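PDB 6I9A: Lys-gingipain catalytic subunit from Porphyromonas gingivalis, which cleaves proteins after lysine as a secreted cysteine endopeptidase of family C25, degrading host collagen, immunoglobulins and other proteins. Local coordinates for residues A[107-110]-A[114-117]; A[195-200]-A[223-228]; A[177-182]-A[315-320]. All coordinates share one frame; numbering follows the deposited sequence. Where two conformers were deposited one is given.

Contact 1: A[107-110]-A[114-117]; sequences AVDG and PEMY. With CA (calcium ion), chain G.
Glu-115 reaches back across the loop and closes it with its carboxylate, which grips calcium and takes two backbone N-H groups. OE2 accepts from Val-108 N at 2.8 Å, almost in line with the C-O bond, and from Asp-109 N at a longer 3.2 Å, straighter at the hydrogen but from above the carboxylate plane, 48° out of it. A bend at chi2 (55°) turns the carboxylate back over the 107-110 backbone. OE1 and OE2 each lie 2.5 Å from the calcium ion, a bidentate grip, while Asp-109 gives only OD1, at 2.3 Å. This is a calcium-binding loop between helix 103-106 and strand 117-121 of the C25 peptidase domain; Asp-111 and the carbonyl oxygen of Phe-113 complete the protein ligands. The two acidic groups, planes 53° apart, approach to 3.2 Å between Asp-109 OD1 and Glu-115 OE2, a closeness the shared cation would offset. Away from the metal the packing is looser: Val-108 CG2 meets the Met-116 methyl CE at 4.0 Å, with Tyr-67 of helix 56-72 against Glu-115 and Met-116. Toward solvent, where Asp-109 is exposed, two waters finish the calcium shell, and one donates to Asp-109 O at 2.7 Å.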
loop_
_atom_site.group_PDB
_atom_site.type_symbol
_atom_site.label_atom_id
_atom_site.label_comp_id
_atom_site.label_asym_id
_atom_site.label_seq_id
_atom_site.Cartn_x
_atom_site.Cartn_y
_atom_site.Cartn_z
ATOM N N ALA A 107 -7.488 14.988 -0.065
ATOM C CA ALA A 107 -7.571 15.989 -1.123
ATOM C C ALA A 107 -7.728 17.313 -0.444
ATOM O O ALA A 107 -8.818 17.667 -0.001
ATOM C CB ALA A 107 -8.741 15.658 -2.061
ATOM N N VAL A 108 -6.622 18.040 -0.341
ATOM C CA VAL A 108 -6.601 19.263 0.484
ATOM C C VAL A 108 -6.882 20.522 -0.341
ATOM O O VAL A 108 -7.699 21.365 0.065
ATOM C CB VAL A 108 -5.273 19.384 1.243
ATOM C CG1 VAL A 108 -5.252 20.633 2.122
ATOM C CG2 VAL A 108 -4.998 18.143 2.082
ATOM N N ASP A 109 -6.231 20.650 -1.499
ATOM C CA ASP A 109 -6.478 21.791 -2.370
ATOM C C ASP A 109 -7.708 21.460 -3.242
ATOM O O ASP A 109 -8.448 20.495 -2.957
ATOM C CB ASP A 109 -5.230 22.242 -3.137
ATOM C CG ASP A 109 -4.513 21.197 -3.954
ATOM O OD1 ASP A 109 -5.157 20.271 -4.415
ATOM O OD2 ASP A 109 -3.301 21.331 -4.122
ATOM N N GLY A 110 -8.023 22.311 -4.224
ATOM C CA GLY A 110 -9.306 22.216 -4.899
ATOM C C GLY A 110 -9.605 21.057 -5.822
ATOM O O GLY A 110 -10.759 20.878 -6.216
ATOM N N PRO A 114 -5.227 13.468 -4.501
ATOM C CA PRO A 114 -4.749 13.545 -3.111
ATOM C C PRO A 114 -3.429 14.264 -2.957
ATOM O O PRO A 114 -2.550 14.188 -3.839
ATOM C CB PRO A 114 -4.546 12.068 -2.714
ATOM C CG PRO A 114 -5.463 11.314 -3.648
ATOM C CD PRO A 114 -5.389 12.072 -4.952
ATOM N N GLU A 115 -3.247 14.887 -1.784
ATOM C CA GLU A 115 -1.955 15.466 -1.353
ATOM C C GLU A 115 -1.104 14.474 -0.605
ATOM O O GLU A 115 0.090 14.742 -0.452
ATOM C CB GLU A 115 -2.224 16.698 -0.456
ATOM C CG GLU A 115 -2.266 18.005 -1.265
ATOM C CD GLU A 115 -3.258 17.973 -2.405
ATOM O OE1 GLU A 115 -2.805 17.812 -3.562
ATOM O OE2 GLU A 115 -4.484 18.085 -2.161
ATOM N N MET A 116 -1.709 13.381 -0.090
ATOM C CA MET A 116 -1.045 12.393 0.725
ATOM C C MET A 116 -1.478 11.007 0.291
ATOM O O MET A 116 -2.656 10.837 -0.068
ATOM C CB MET A 116 -1.427 12.573 2.205
ATOM C CG MET A 116 -0.891 13.876 2.815
ATOM S SD MET A 116 -1.710 14.321 4.377
ATOM C CE MET A 116 -3.290 14.951 3.733
ATOM N N TYR A 117 -0.615 10.013 0.439
ATOM C CA TYR A 117 -1.006 8.616 0.254
ATOM C C TYR A 117 -1.782 8.161 1.458
ATOM O O TYR A 117 -1.234 8.130 2.577
ATOM C CB TYR A 117 0.244 7.755 0.130
ATOM C CG TYR A 117 0.924 7.713 -1.219
ATOM C CD1 TYR A 117 0.207 7.933 -2.407
ATOM C CD2 TYR A 117 2.255 7.321 -1.334
ATOM C CE1 TYR A 117 0.819 7.783 -3.651
ATOM C CE2 TYR A 117 2.878 7.178 -2.572
ATOM C CZ TYR A 117 2.144 7.394 -3.727
ATOM O OH TYR A 117 2.732 7.263 -4.967
HETATM CA CA CA G . -5.026 17.982 -4.609
HETATM O O HOH W 1 -7.242 18.140 -3.631
HETATM O O HOH W 2 -3.530 18.085 -6.468
#

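Contact 2: A[195-200]-A[223-228]; sequences APYTGC and ADPLLT
Pro-225 pushes its ring into the angle between Tyr-197 and Cys-200, and every close approach between the two segments involves one of these three side chains. The aromatic part is a CH-pi contact: Pro-225 CD sits 3.6 Å from the centroid of the Tyr-197 ring and 9° off its normal, almost squarely over the face, the two side chains crossing at about a right angle. Ala-195 N lies behind the opposite face, offset toward the rim. Chi1 at -66°, with Tyr-197 CG beside its backbone N and anti to the carbonyl carbon, sets the ring alongside the proline, and chi2 (-74°) turns its face to CD.

The remaining apolar contacts are just as close. Tyr-197 CB meets Pro-225 CB at 3.6 Å, and Cys-200 SG lies 3.6 Å from Pro-225 CG; the peptide before this proline is cis. A type II beta turn from Tyr-197 to Cys-200, closed by Cys-200 N to Tyr-197 O at 3.0 Å, brings tyrosine and thiol to the same proline.

Polar groups are served by neighbours outside the pair. Tyr-197 OH bonds to Ala-157 O at the end of strand 152-157, and Pro-225 O accepts from Tyr-201 OH. The Asp-224 side chain lies about 5 Å from that of His-216, the probable proton donor, and about 6 Å from the bound inhibitor. The chemistry is thus apolar and CH-pi, implying that shape and dispersion, rather than polar bonds between the segments, seat this loop against the chain between strand 221-223, whose Ala-223 touches the inhibitor, and strand 226-228.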
loop_
_atom_site.group_PDB
_atom_site.type_symbol
_atom_site.label_atom_id
_atom_site.label_comp_id
_atom_site.label_asym_id
_atom_site.label_seq_id
_atom_site.Cartn_x
_atom_site.Cartn_y
_atom_site.Cartn_z
ATOM N N ALA A 195 -12.846 -20.295 -17.359
ATOM C CA ALA A 195 -13.301 -21.542 -16.751
ATOM C C ALA A 195 -12.643 -22.742 -17.444
ATOM O O ALA A 195 -12.305 -22.680 -18.630
ATOM C CB ALA A 195 -14.821 -21.621 -16.874
ATOM N N PRO A 196 -12.344 -23.823 -16.680
ATOM C CA PRO A 196 -12.683 -24.013 -15.264
ATOM C C PRO A 196 -11.751 -23.280 -14.310
ATOM O O PRO A 196 -10.524 -23.260 -14.471
ATOM C CB PRO A 196 -12.552 -25.533 -15.079
ATOM C CG PRO A 196 -11.475 -25.908 -16.037
ATOM C CD PRO A 196 -11.733 -25.049 -17.262
ATOM N N TYR A 197 -12.363 -22.693 -13.303
ATOM C CA TYR A 197 -11.627 -22.006 -12.227
ATOM C C TYR A 197 -11.333 -22.894 -11.033
ATOM O O TYR A 197 -10.738 -22.430 -10.048
ATOM C CB TYR A 197 -12.436 -20.795 -11.759
ATOM C CG TYR A 197 -12.562 -19.722 -12.820
ATOM C CD1 TYR A 197 -11.476 -18.904 -13.140
ATOM C CD2 TYR A 197 -13.754 -19.535 -13.507
ATOM C CE1 TYR A 197 -11.583 -17.896 -14.094
ATOM C CE2 TYR A 197 -13.887 -18.514 -14.452
ATOM C CZ TYR A 197 -12.786 -17.711 -14.749
ATOM O OH TYR A 197 -12.941 -16.729 -15.696
ATOM N N THR A 198 -11.801 -24.138 -11.087
ATOM C CA THR A 198 -11.700 -25.068 -9.982
ATOM C C THR A 198 -10.334 -25.071 -9.308
ATOM O O THR A 198 -9.307 -25.177 -10.001
ATOM C CB THR A 198 -11.964 -26.466 -10.507
ATOM O OG1 THR A 198 -13.122 -26.420 -11.344
ATOM C CG2 THR A 198 -12.157 -27.449 -9.382
ATOM N N GLY A 199 -10.342 -24.860 -7.998
ATOM C CA GLY A 199 -9.137 -24.908 -7.181
ATOM C C GLY A 199 -8.298 -23.644 -7.194
ATOM O O GLY A 199 -7.248 -23.603 -6.546
ATOM N N CYS A 200 -8.761 -22.584 -7.850
ATOM C CA CYS A 200 -7.910 -21.391 -7.989
ATOM C C CYS A 200 -7.560 -20.722 -6.664
ATOM O O CYS A 200 -6.514 -20.095 -6.593
ATOM C CB CYS A 200 -8.526 -20.376 -8.946
ATOM S SG CYS A 200 -10.132 -19.715 -8.415
ATOM N N ALA A 223 -16.777 -12.477 -6.891
ATOM C CA ALA A 223 -18.011 -13.216 -7.139
ATOM C C ALA A 223 -17.886 -14.472 -7.990
ATOM O O ALA A 223 -18.685 -15.408 -7.779
ATOM C CB ALA A 223 -19.056 -12.295 -7.747
ATOM N N ASP A 224 -16.988 -14.499 -8.965
ATOM C CA ASP A 224 -16.939 -15.696 -9.847
ATOM C C ASP A 224 -15.610 -15.711 -10.600
ATOM O O ASP A 224 -15.416 -14.910 -11.529
ATOM C CB ASP A 224 -18.102 -15.658 -10.859
ATOM C CG ASP A 224 -18.230 -16.926 -11.661
ATOM O OD1 ASP A 224 -17.325 -17.754 -11.606
ATOM O OD2 ASP A 224 -19.248 -17.066 -12.402
ATOM N N PRO A 225 -14.672 -16.568 -10.207
ATOM C CA PRO A 225 -14.832 -17.633 -9.208
ATOM C C PRO A 225 -15.044 -17.067 -7.807
ATOM O O PRO A 225 -14.435 -16.061 -7.420
ATOM C CB PRO A 225 -13.522 -18.413 -9.304
ATOM C CG PRO A 225 -12.520 -17.433 -9.900
ATOM C CD PRO A 225 -13.369 -16.650 -10.874
ATOM N N LEU A 226 -15.902 -17.715 -7.039
ATOM C CA LEU A 226 -16.360 -17.203 -5.789
ATOM C C LEU A 226 -15.368 -17.384 -4.646
ATOM O O LEU A 226 -14.886 -18.496 -4.348
ATOM C CB LEU A 226 -17.678 -17.927 -5.423
ATOM C CG LEU A 226 -18.366 -17.489 -4.116
ATOM C CD1 LEU A 226 -18.902 -16.038 -4.233
ATOM C CD2 LEU A 226 -19.539 -18.420 -3.775
ATOM N N LEU A 227 -15.121 -16.267 -3.937
ATOM C CA LEU A 227 -14.343 -16.255 -2.693
ATOM C C LEU A 227 -15.068 -15.335 -1.758
ATOM O O LEU A 227 -15.085 -14.120 -1.974
ATOM C CB LEU A 227 -12.919 -15.780 -2.934
ATOM C CG LEU A 227 -11.994 -15.754 -1.711
ATOM C CD1 LEU A 227 -11.748 -17.158 -1.140
ATOM C CD2 LEU A 227 -10.674 -15.064 -2.056
ATOM N N THR A 228 -15.701 -15.893 -0.752
ATOM C CA THR A 228 -16.505 -15.084 0.164
ATOM C C THR A 228 -15.741 -14.687 1.430
ATOM O O THR A 228 -14.738 -15.319 1.786
ATOM C CB THR A 228 -17.767 -15.842 0.608
ATOM O OG1 THR A 228 -17.316 -16.937 1.418
ATOM C CG2 THR A 228 -18.597 -16.346 -0.579
#

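Contact 3: A[177-182]-A[315-320]; sequences QYYYNQ and ATFLED. With NA (sodium ion), chain E.
Where helix 163-178 gives way to an inverse gamma turn centred on Tyr-180, its backbone comes up to the last part of helix 312-317, the closest CA atoms being those of Tyr-179 and Phe-317 at 7.0 Å. Phe-317 is the hub: its chi1 (-77°) puts CG beside the backbone N and anti to the carbonyl carbon, sending the ring toward the two tyrosines. Tyr-179 CB lies over one face of this ring, 3.5 Å from the centroid, a CH-pi contact. The Tyr-179 ring itself is nearly parallel to that of Phe-317, at 16°, but slid aside so that the two scarcely overlap; its CD1 is closest to Phe-317 CB, at 3.3 Å. The Phe-317 edge points at the Tyr-180 face in a T-shaped pair, centroids 5.1 Å apart and planes at 87°.

These three residues form an aromatic cluster, largely buried, inside the C25 peptidase domain, joining the two helices to strand 152-157, on whose Val-153 and Leu-155 Tyr-180 also rests. One water lies 2.9 Å from Tyr-180 OH and donates to Thr-316 OG1 at 3.0 Å, while Tyr-179 OH is hydrogen-bonded to Asp-314 OD1, a residue of a second sodium site. Just past the cluster a sodium ion is bound by the carbonyl oxygens of Ala-315, Thr-316 and Leu-318, the last at 2.3 Å, with Ser-321, Tyr-322 and Asn-323 completing its shell.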
loop_
_atom_site.group_PDB
_atom_site.type_symbol
_atom_site.label_atom_id
_atom_site.label_comp_id
_atom_site.label_asym_id
_atom_site.label_seq_id
_atom_site.Cartn_x
_atom_site.Cartn_y
_atom_site.Cartn_z
ATOM N N GLN A 177 3.231 -11.401 -19.201
ATOM C CA GLN A 177 4.223 -11.238 -20.239
ATOM C C GLN A 177 5.363 -10.421 -19.710
ATOM O O GLN A 177 6.528 -10.743 -19.957
ATOM C CB GLN A 177 3.607 -10.540 -21.467
ATOM C CG GLN A 177 4.666 -10.190 -22.487
ATOM C CD GLN A 177 4.127 -9.731 -23.790
ATOM O OE1 GLN A 177 2.917 -9.751 -24.032
ATOM N NE2 GLN A 177 5.039 -9.375 -24.678
ATOM N N TYR A 178 5.051 -9.261 -19.076
ATOM C CA TYR A 178 6.111 -8.338 -18.754
ATOM C C TYR A 178 6.703 -8.497 -17.370
ATOM O O TYR A 178 7.873 -8.095 -17.220
ATOM C CB TYR A 178 5.571 -6.901 -18.939
ATOM C CG TYR A 178 5.344 -6.622 -20.411
ATOM C CD1 TYR A 178 6.420 -6.550 -21.300
ATOM C CD2 TYR A 178 4.047 -6.531 -20.947
ATOM C CE1 TYR A 178 6.217 -6.392 -22.661
ATOM C CE2 TYR A 178 3.846 -6.303 -22.305
ATOM C CZ TYR A 178 4.937 -6.247 -23.155
ATOM O OH TYR A 178 4.716 -5.961 -24.484
ATOM N N TYR A 179 5.944 -8.989 -16.375
ATOM C CA TYR A 179 6.440 -8.888 -14.994
ATOM C C TYR A 179 6.294 -10.171 -14.176
ATOM O O TYR A 179 7.259 -10.570 -13.536
ATOM C CB TYR A 179 5.685 -7.747 -14.285
ATOM C CG TYR A 179 5.791 -6.451 -15.064
ATOM C CD1 TYR A 179 7.029 -5.851 -15.300
ATOM C CD2 TYR A 179 4.656 -5.831 -15.598
ATOM C CE1 TYR A 179 7.138 -4.668 -16.023
ATOM C CE2 TYR A 179 4.755 -4.639 -16.314
ATOM C CZ TYR A 179 6.007 -4.084 -16.541
ATOM O OH TYR A 179 6.147 -2.924 -17.280
ATOM N N TYR A 180 5.090 -10.750 -14.124
ATOM C CA TYR A 180 4.845 -11.932 -13.280
ATOM C C TYR A 180 5.260 -13.175 -14.034
ATOM O O TYR A 180 4.454 -13.866 -14.666
ATOM C CB TYR A 180 3.364 -11.963 -12.854
ATOM C CG TYR A 180 3.009 -10.764 -11.999
ATOM C CD1 TYR A 180 3.494 -10.647 -10.699
ATOM C CD2 TYR A 180 2.154 -9.771 -12.474
ATOM C CE1 TYR A 180 3.201 -9.528 -9.911
ATOM C CE2 TYR A 180 1.845 -8.655 -11.690
ATOM C CZ TYR A 180 2.373 -8.534 -10.419
ATOM O OH TYR A 180 2.124 -7.418 -9.639
ATOM N N ASN A 181 6.581 -13.387 -14.009
ATOM C CA ASN A 181 7.175 -14.458 -14.795
ATOM C C ASN A 181 8.523 -14.891 -14.214
ATOM O O ASN A 181 9.056 -14.245 -13.303
ATOM C CB ASN A 181 7.283 -14.027 -16.285
ATOM C CG ASN A 181 8.135 -12.813 -16.482
ATOM O OD1 ASN A 181 9.216 -12.644 -15.906
ATOM N ND2 ASN A 181 7.649 -11.894 -17.311
ATOM N N GLN A 182 9.058 -15.981 -14.759
ATOM C CA GLN A 182 10.291 -16.551 -14.216
ATOM C C GLN A 182 11.476 -15.609 -14.392
ATOM O O GLN A 182 12.375 -15.585 -13.529
ATOM C CB GLN A 182 10.592 -17.914 -14.846
ATOM C CG GLN A 182 11.851 -18.604 -14.244
ATOM C CD GLN A 182 11.792 -18.832 -12.720
ATOM O OE1 GLN A 182 11.270 -19.864 -12.245
ATOM N NE2 GLN A 182 12.364 -17.906 -11.907
ATOM N N ALA A 315 4.078 0.333 -13.085
ATOM C CA ALA A 315 4.632 1.156 -12.028
ATOM C C ALA A 315 5.200 0.277 -10.939
ATOM O O ALA A 315 6.306 0.552 -10.435
ATOM C CB ALA A 315 3.513 2.035 -11.476
ATOM N N THR A 316 4.469 -0.785 -10.580
ATOM C CA THR A 316 4.943 -1.694 -9.528
ATOM C C THR A 316 6.388 -2.095 -9.841
ATOM O O THR A 316 7.252 -2.087 -8.944
ATOM C CB THR A 316 4.033 -2.952 -9.496
ATOM O OG1 THR A 316 2.667 -2.567 -9.173
ATOM C CG2 THR A 316 4.495 -3.889 -8.400
ATOM N N PHE A 317 6.627 -2.491 -11.095
ATOM C CA PHE A 317 7.916 -3.053 -11.464
ATOM C C PHE A 317 8.991 -2.044 -11.873
ATOM O O PHE A 317 10.127 -2.443 -12.103
ATOM C CB PHE A 317 7.712 -4.127 -12.539
ATOM C CG PHE A 317 7.195 -5.412 -11.927
ATOM C CD1 PHE A 317 5.858 -5.553 -11.584
ATOM C CD2 PHE A 317 8.080 -6.421 -11.543
ATOM C CE1 PHE A 317 5.411 -6.678 -10.867
ATOM C CE2 PHE A 317 7.614 -7.555 -10.879
ATOM C CZ PHE A 317 6.312 -7.668 -10.524
ATOM N N LEU A 318 8.696 -0.744 -11.883
ATOM C CA LEU A 318 9.766 0.251 -11.935
ATOM C C LEU A 318 10.587 0.066 -10.652
ATOM O O LEU A 318 10.047 -0.027 -9.551
ATOM C CB LEU A 318 9.219 1.681 -12.006
ATOM C CG LEU A 318 8.566 2.045 -13.310
ATOM C CD1 LEU A 318 7.948 3.454 -13.181
ATOM C CD2 LEU A 318 9.552 2.009 -14.481
ATOM N N GLU A 319 11.898 -0.016 -10.804
ATOM C CA GLU A 319 12.759 -0.257 -9.658
ATOM C C GLU A 319 12.895 0.959 -8.747
ATOM O O GLU A 319 13.010 0.775 -7.523
ATOM C CB GLU A 319 14.161 -0.702 -10.124
ATOM C CG GLU A 319 14.172 -2.087 -10.754
ATOM C CD GLU A 319 13.847 -3.263 -9.851
ATOM O OE1 GLU A 319 13.569 -4.355 -10.395
ATOM O OE2 GLU A 319 13.869 -3.108 -8.609
ATOM N N ASP A 320 12.904 2.149 -9.325
ATOM C CA ASP A 320 13.242 3.356 -8.570
ATOM C C ASP A 320 12.079 4.252 -8.212
ATOM O O ASP A 320 12.293 5.330 -7.661
ATOM C CB ASP A 320 14.317 4.158 -9.337
ATOM C CG ASP A 320 15.604 3.346 -9.510
ATOM O OD1 ASP A 320 15.894 2.486 -8.648
ATOM O OD2 ASP A 320 16.283 3.535 -10.525
HETATM NA NA NA E . 8.042 0.180 -8.446
HETATM O O HOH W 3 0.816 -4.833 -9.553
#

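From the N terminus, contact 1 comes first and is the most local: only three residues separate 107-110 from 114-117, and it closes a calcium loop leading into strand 117-121, an outer strand of the four-stranded parallel sheet. Contact 3 then opens at residue 177 and closes only at 315-320, joining the end of helix 163-178 to helix 312-317 after a long excursion through much of the six-stranded mixed sheet. Within that excursion, contact 2 opens and closes, fastening the loop after strand 188-192 to the chain around Pro-225, beside strand 226-228. Nearest atoms of contact 3 are about 8 Å from contact 1 and about 14 Å from contact 2. No two contacts cross along the chain.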